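Local structure of protein A52 (Vaccinia virus, 2VVW) at residues E20-R32 / Y41-N53. The protein targets host Toll-like receptor signalling complexes, associating with IRAK2 to inhibit NF-kappa-B signalling and with TRAF6 to activate p38, and so suppresses innate immunity. Numbering follows the deposited sequence. Where two conformers were deposited one is given.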
loop_
_atom_site.group_PDB
_atom_site.type_symbol
_atom_site.label_atom_id
_atom_site.label_comp_id
_atom_site.label_asym_id
_atom_site.label_seq_id
_atom_site.Cartn_x
_atom_site.Cartn_y
_atom_site.Cartn_z
ATOM N N GLU A 20 0.593 14.876 -5.585
ATOM C CA GLU A 20 0.290 14.336 -6.926
ATOM C C GLU A 20 -0.998 13.535 -6.930
ATOM O O GLU A 20 -1.173 12.632 -6.124
ATOM C CB GLU A 20 1.432 13.458 -7.421
ATOM C CG GLU A 20 2.730 14.217 -7.658
ATOM C CD GLU A 20 3.941 13.309 -7.682
ATOM O OE1 GLU A 20 3.889 12.221 -7.058
ATOM O OE2 GLU A 20 4.954 13.684 -8.311
ATOM N N MET A 21 -1.886 13.855 -7.870
ATOM C CA MET A 21 -3.194 13.194 -7.946
ATOM C C MET A 21 -3.084 11.654 -8.076
ATOM O O MET A 21 -3.782 10.925 -7.390
ATOM C CB MET A 21 -4.036 13.813 -9.082
ATOM C CG MET A 21 -5.531 13.621 -8.923
ATOM S SD MET A 21 -6.148 14.425 -7.428
ATOM C CE MET A 21 -7.047 13.066 -6.659
ATOM N N PHE A 22 -2.165 11.152 -8.892
ATOM C CA PHE A 22 -2.068 9.693 -9.034
ATOM C C PHE A 22 -1.602 8.991 -7.743
ATOM O O PHE A 22 -2.131 7.941 -7.376
ATOM C CB PHE A 22 -1.180 9.276 -10.207
ATOM C CG PHE A 22 -1.339 7.813 -10.559
ATOM C CD1 PHE A 22 -2.454 7.372 -11.260
ATOM C CD2 PHE A 22 -0.405 6.871 -10.129
ATOM C CE1 PHE A 22 -2.615 6.021 -11.561
ATOM C CE2 PHE A 22 -0.567 5.512 -10.428
ATOM C CZ PHE A 22 -1.668 5.093 -11.128
ATOM N N THR A 23 -0.649 9.592 -7.035
ATOM C CA THR A 23 -0.213 9.049 -5.741
ATOM C C THR A 23 -1.345 9.025 -4.729
ATOM O O THR A 23 -1.486 8.071 -3.970
ATOM C CB THR A 23 0.929 9.839 -5.159
ATOM O OG1 THR A 23 1.976 9.917 -6.125
ATOM C CG2 THR A 23 1.459 9.164 -3.881
ATOM N N ILE A 24 -2.142 10.091 -4.712
ATOM C CA ILE A 24 -3.290 10.172 -3.833
ATOM C C ILE A 24 -4.249 9.024 -4.107
ATOM O O ILE A 24 -4.730 8.349 -3.170
ATOM C CB ILE A 24 -4.022 11.544 -3.976
ATOM C CG1 ILE A 24 -3.176 12.677 -3.349
ATOM C CG2 ILE A 24 -5.362 11.502 -3.323
ATOM C CD1 ILE A 24 -3.657 14.087 -3.718
ATOM N N LEU A 25 -4.535 8.790 -5.385
ATOM C CA LEU A 25 -5.429 7.711 -5.761
ATOM C C LEU A 25 -4.830 6.326 -5.476
ATOM O O LEU A 25 -5.545 5.428 -5.046
ATOM C CB LEU A 25 -5.876 7.838 -7.227
ATOM C CG LEU A 25 -6.727 9.066 -7.597
ATOM C CD1 LEU A 25 -6.921 9.142 -9.092
ATOM C CD2 LEU A 25 -8.053 9.022 -6.898
ATOM N N GLU A 26 -3.529 6.159 -5.683
ATOM C CA GLU A 26 -2.846 4.898 -5.324
ATOM C C GLU A 26 -3.081 4.580 -3.862
ATOM O O GLU A 26 -3.469 3.473 -3.535
ATOM C CB GLU A 26 -1.336 4.942 -5.564
ATOM C CG GLU A 26 -0.877 4.860 -7.003
ATOM C CD GLU A 26 0.661 4.861 -7.146
ATOM O OE1 GLU A 26 1.202 3.931 -7.792
ATOM O OE2 GLU A 26 1.326 5.778 -6.602
ATOM N N GLU A 27 -2.841 5.557 -2.993
ATOM C CA GLU A 27 -2.985 5.356 -1.555
ATOM C C GLU A 27 -4.435 5.172 -1.161
ATOM O O GLU A 27 -4.736 4.391 -0.259
ATOM C CB GLU A 27 -2.338 6.508 -0.772
ATOM C CG GLU A 27 -0.823 6.504 -0.879
ATOM C CD GLU A 27 -0.090 7.219 0.240
ATOM O OE1 GLU A 27 -0.725 7.721 1.207
ATOM O OE2 GLU A 27 1.159 7.277 0.131
ATOM N N TYR A 28 -5.337 5.898 -1.822
ATOM C CA TYR A 28 -6.780 5.742 -1.583
ATOM C C TYR A 28 -7.256 4.307 -1.857
ATOM O O TYR A 28 -7.899 3.662 -1.029
ATOM C CB TYR A 28 -7.550 6.717 -2.474
ATOM C CG TYR A 28 -9.044 6.602 -2.347
ATOM C CD1 TYR A 28 -9.696 7.033 -1.181
ATOM C CD2 TYR A 28 -9.808 6.044 -3.366
ATOM C CE1 TYR A 28 -11.053 6.930 -1.043
ATOM C CE2 TYR A 28 -11.185 5.940 -3.240
ATOM C CZ TYR A 28 -11.804 6.382 -2.070
ATOM O OH TYR A 28 -13.168 6.287 -1.931
ATOM N N PHE A 29 -6.918 3.794 -3.024
ATOM C CA PHE A 29 -7.272 2.418 -3.349
ATOM C C PHE A 29 -6.563 1.380 -2.492
ATOM O O PHE A 29 -7.176 0.382 -2.109
ATOM C CB PHE A 29 -7.107 2.152 -4.844
ATOM C CG PHE A 29 -8.100 2.903 -5.682
ATOM C CD1 PHE A 29 -9.458 2.719 -5.506
ATOM C CD2 PHE A 29 -7.686 3.803 -6.635
ATOM C CE1 PHE A 29 -10.373 3.415 -6.278
ATOM C CE2 PHE A 29 -8.602 4.501 -7.398
ATOM C CZ PHE A 29 -9.933 4.312 -7.219
ATOM N N MET A 30 -5.315 1.649 -2.119
ATOM C CA MET A 30 -4.580 0.757 -1.225
ATOM C C MET A 30 -5.278 0.699 0.118
ATOM O O MET A 30 -5.591 -0.372 0.601
ATOM C CB MET A 30 -3.152 1.263 -1.044
ATOM C CG MET A 30 -2.316 0.540 -0.026
ATOM S SD MET A 30 -0.756 1.402 0.227
ATOM C CE MET A 30 -1.274 2.819 1.237
ATOM N N TYR A 31 -5.545 1.860 0.702
ATOM C CA TYR A 31 -6.102 1.887 2.057
ATOM C C TYR A 31 -7.558 1.394 2.114
ATOM O O TYR A 31 -7.943 0.655 3.043
ATOM C CB TYR A 31 -5.982 3.285 2.662
ATOM C CG TYR A 31 -4.609 3.637 3.202
ATOM C CD1 TYR A 31 -4.043 2.906 4.249
ATOM C CD2 TYR A 31 -3.880 4.725 2.690
ATOM C CE1 TYR A 31 -2.784 3.211 4.763
ATOM C CE2 TYR A 31 -2.604 5.056 3.223
ATOM C CZ TYR A 31 -2.066 4.288 4.239
ATOM O OH TYR A 31 -0.845 4.602 4.784
ATOM N N ARG A 32 -8.374 1.818 1.150
ATOM C CA ARG A 32 -9.754 1.366 1.087
ATOM C C ARG A 32 -9.812 -0.126 0.735
ATOM O O ARG A 32 -10.556 -0.900 1.352
ATOM C CB ARG A 32 -10.555 2.191 0.088
ATOM C CG ARG A 32 -12.024 1.793 0.030
ATOM C CD ARG A 32 -12.881 2.864 -0.629
ATOM N NE ARG A 32 -14.247 2.381 -0.834
ATOM C CZ ARG A 32 -15.296 3.158 -1.079
ATOM N NH1 ARG A 32 -15.165 4.468 -1.137
ATOM N NH2 ARG A 32 -16.494 2.611 -1.244
ATOM N N TYR A 41 -10.595 8.588 8.117
ATOM C CA TYR A 41 -10.024 9.197 6.907
ATOM C C TYR A 41 -9.933 10.702 7.115
ATOM O O TYR A 41 -10.746 11.285 7.838
ATOM C CB TYR A 41 -10.957 8.993 5.704
ATOM C CG TYR A 41 -10.938 7.654 4.985
ATOM C CD1 TYR A 41 -10.189 6.572 5.443
ATOM C CD2 TYR A 41 -11.735 7.464 3.845
ATOM C CE1 TYR A 41 -10.211 5.344 4.762
ATOM C CE2 TYR A 41 -11.762 6.249 3.163
ATOM C CZ TYR A 41 -11.004 5.190 3.626
ATOM O OH TYR A 41 -11.041 3.987 2.952
ATOM N N GLY A 42 -9.000 11.351 6.422
ATOM C CA GLY A 42 -8.927 12.809 6.424
ATOM C C GLY A 42 -9.964 13.404 5.493
ATOM O O GLY A 42 -10.779 12.679 4.899
ATOM N N ARG A 43 -9.945 14.728 5.368
ATOM C CA ARG A 43 -10.885 15.424 4.502
ATOM C C ARG A 43 -10.659 15.074 3.033
ATOM O O ARG A 43 -11.601 15.030 2.241
ATOM C CB ARG A 43 -10.781 16.934 4.704
ATOM C CG ARG A 43 -11.308 17.370 6.055
ATOM C CD ARG A 43 -11.681 18.833 6.082
ATOM N NE ARG A 43 -10.663 19.655 6.721
ATOM C CZ ARG A 43 -10.446 19.709 8.036
ATOM N NH1 ARG A 43 -11.165 18.967 8.880
ATOM N NH2 ARG A 43 -9.488 20.502 8.513
ATOM N N LEU A 44 -9.414 14.818 2.662
ATOM C CA LEU A 44 -9.118 14.518 1.262
ATOM C C LEU A 44 -9.793 13.220 0.800
ATOM O O LEU A 44 -10.541 13.218 -0.167
ATOM C CB LEU A 44 -7.610 14.453 1.033
ATOM C CG LEU A 44 -7.171 13.997 -0.359
ATOM C CD1 LEU A 44 -7.773 14.891 -1.431
ATOM C CD2 LEU A 44 -5.636 13.958 -0.436
ATOM N N PHE A 45 -9.493 12.114 1.467
ATOM C CA PHE A 45 -10.153 10.832 1.193
ATOM C C PHE A 45 -11.671 10.922 1.378
ATOM O O PHE A 45 -12.411 10.319 0.617
ATOM C CB PHE A 45 -9.605 9.711 2.108
ATOM C CG PHE A 45 -8.269 9.124 1.657
ATOM C CD1 PHE A 45 -7.503 9.724 0.680
ATOM C CD2 PHE A 45 -7.786 7.972 2.256
ATOM C CE1 PHE A 45 -6.290 9.173 0.303
ATOM C CE2 PHE A 45 -6.584 7.407 1.874
ATOM C CZ PHE A 45 -5.829 8.021 0.909
ATOM N N ASN A 46 -12.128 11.663 2.382
ATOM C CA ASN A 46 -13.579 11.825 2.566
ATOM C C ASN A 46 -14.275 12.500 1.355
ATOM O O ASN A 46 -15.425 12.179 1.037
ATOM C CB ASN A 46 -13.906 12.537 3.886
ATOM C CG ASN A 46 -13.889 11.593 5.095
ATOM O OD1 ASN A 46 -14.080 10.375 4.973
ATOM N ND2 ASN A 46 -13.667 12.161 6.270
ATOM N N GLU A 47 -13.577 13.399 0.662
ATOM C CA GLU A 47 -14.111 13.973 -0.583
ATOM C C GLU A 47 -14.117 12.958 -1.719
ATOM O O GLU A 47 -15.095 12.873 -2.484
ATOM C CB GLU A 47 -13.319 15.213 -1.023
ATOM C CG GLU A 47 -13.564 16.429 -0.168
ATOM C CD GLU A 47 -15.035 16.834 -0.119
ATOM O OE1 GLU A 47 -15.676 16.873 -1.188
ATOM O OE2 GLU A 47 -15.542 17.115 0.987
ATOM N N ILE A 48 -13.037 12.193 -1.830
ATOM C CA ILE A 48 -12.932 11.196 -2.879
ATOM C C ILE A 48 -14.026 10.139 -2.683
ATOM O O ILE A 48 -14.619 9.669 -3.651
ATOM C CB ILE A 48 -11.541 10.561 -2.953
ATOM C CG1 ILE A 48 -10.491 11.624 -3.319
ATOM C CG2 ILE A 48 -11.523 9.442 -4.011
ATOM C CD1 ILE A 48 -9.100 11.155 -3.195
ATOM N N LYS A 49 -14.315 9.811 -1.426
ATOM C CA LYS A 49 -15.368 8.855 -1.084
ATOM C C LYS A 49 -16.749 9.289 -1.600
ATOM O O LYS A 49 -17.590 8.454 -1.943
ATOM C CB LYS A 49 -15.385 8.639 0.430
ATOM C CG LYS A 49 -16.411 7.622 0.892
ATOM C CD LYS A 49 -16.065 6.968 2.239
ATOM C CE LYS A 49 -16.310 7.866 3.424
ATOM N NZ LYS A 49 -16.656 7.065 4.650
ATOM N N LYS A 50 -16.976 10.597 -1.686
ATOM C CA LYS A 50 -18.216 11.105 -2.246
ATOM C C LYS A 50 -18.395 10.730 -3.726
ATOM O O LYS A 50 -19.515 10.756 -4.221
ATOM C CB LYS A 50 -18.327 12.622 -2.032
ATOM C CG LYS A 50 -18.380 13.021 -0.577
ATOM C CD LYS A 50 -18.545 14.516 -0.421
ATOM C CE LYS A 50 -18.450 14.929 1.041
ATOM N NZ LYS A 50 -18.570 16.402 1.197
ATOM N N PHE A 51 -17.310 10.383 -4.426
ATOM C CA PHE A 51 -17.387 9.940 -5.819
ATOM C C PHE A 51 -18.212 8.666 -6.018
ATOM O O PHE A 51 -18.583 8.346 -7.147
ATOM C CB PHE A 51 -15.996 9.691 -6.429
ATOM C CG PHE A 51 -15.116 10.921 -6.551
ATOM C CD1 PHE A 51 -15.539 12.184 -6.165
ATOM C CD2 PHE A 51 -13.838 10.788 -7.078
ATOM C CE1 PHE A 51 -14.707 13.286 -6.301
ATOM C CE2 PHE A 51 -12.999 11.892 -7.233
ATOM C CZ PHE A 51 -13.438 13.143 -6.845
ATOM N N ASP A 52 -18.487 7.939 -4.933
ATOM C CA ASP A 52 -19.296 6.722 -4.995
ATOM C C ASP A 52 -20.711 7.001 -5.491
ATOM O O ASP A 52 -21.281 6.193 -6.199
ATOM C CB ASP A 52 -19.365 6.037 -3.622
ATOM C CG ASP A 52 -18.012 5.488 -3.150
ATOM O OD1 ASP A 52 -16.972 5.628 -3.842
ATOM O OD2 ASP A 52 -18.011 4.914 -2.054
ATOM N N ASN A 53 -21.281 8.131 -5.090
ATOM C CA ASN A 53 -22.600 8.555 -5.558
ATOM C C ASN A 53 -22.629 8.732 -7.069
ATOM O O ASN A 53 -23.561 8.277 -7.727
ATOM C CB ASN A 53 -23.018 9.885 -4.909
ATOM C CG ASN A 53 -22.987 9.841 -3.391
ATOM O OD1 ASN A 53 -22.484 10.768 -2.744
ATOM N ND2 ASN A 53 -23.515 8.767 -2.812
HETATM O O HOH W 1 -14.638 6.834 -4.108
#
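Helix 21-32 crosses helix 43-49 almost at a right angle (-80°), their axes 11.1 Å apart, and the backbones come nearest at Tyr-28 and Phe-45. Phe-45 enters helix 21-32 as a knob into the hole formed by Ile-24, Glu-27, Tyr-28 and Tyr-31; Phe-45 CZ lies 3.5 Å from Tyr-28 N. Tyr-28 turns its edge onto the face of Phe-45 in a T-shaped stack, the planes 81° apart, while CG2 of Ile-48 sits over the middle of the Tyr-28 ring in a CH-pi contact, 3.6 Å from its centroid. One turn earlier, Ile-24 CG2, set anti to the backbone N by chi1 of -72°, touches both Leu-44 CD2 and Ile-48 CD1. On the polar side of the contact, Tyr-28 OH accepts from Arg-32 NH1 at 2.8 Å and donates to a water; that water donates in turn to Ile-48 O and Asp-52 OD1. The extended Arg-32 presents NH1 and NH2 end-on to a single oxygen, Asp-52 OD2, at 3.0 and 2.9 Å; this oxygen lies close to the guanidinium plane, which is steeply inclined to the carboxylate. NH2 also bridges to Asp-111 of helix 96-115, so two acidic groups probably balance this buried charge. Near-perpendicular helix packing around an aromatic and aliphatic core joins helix 21-35 to helix 43-49 and, through the salt bridge, to helix 51-59 in the Bcl-2-like fold of poxvirus immunomodulators.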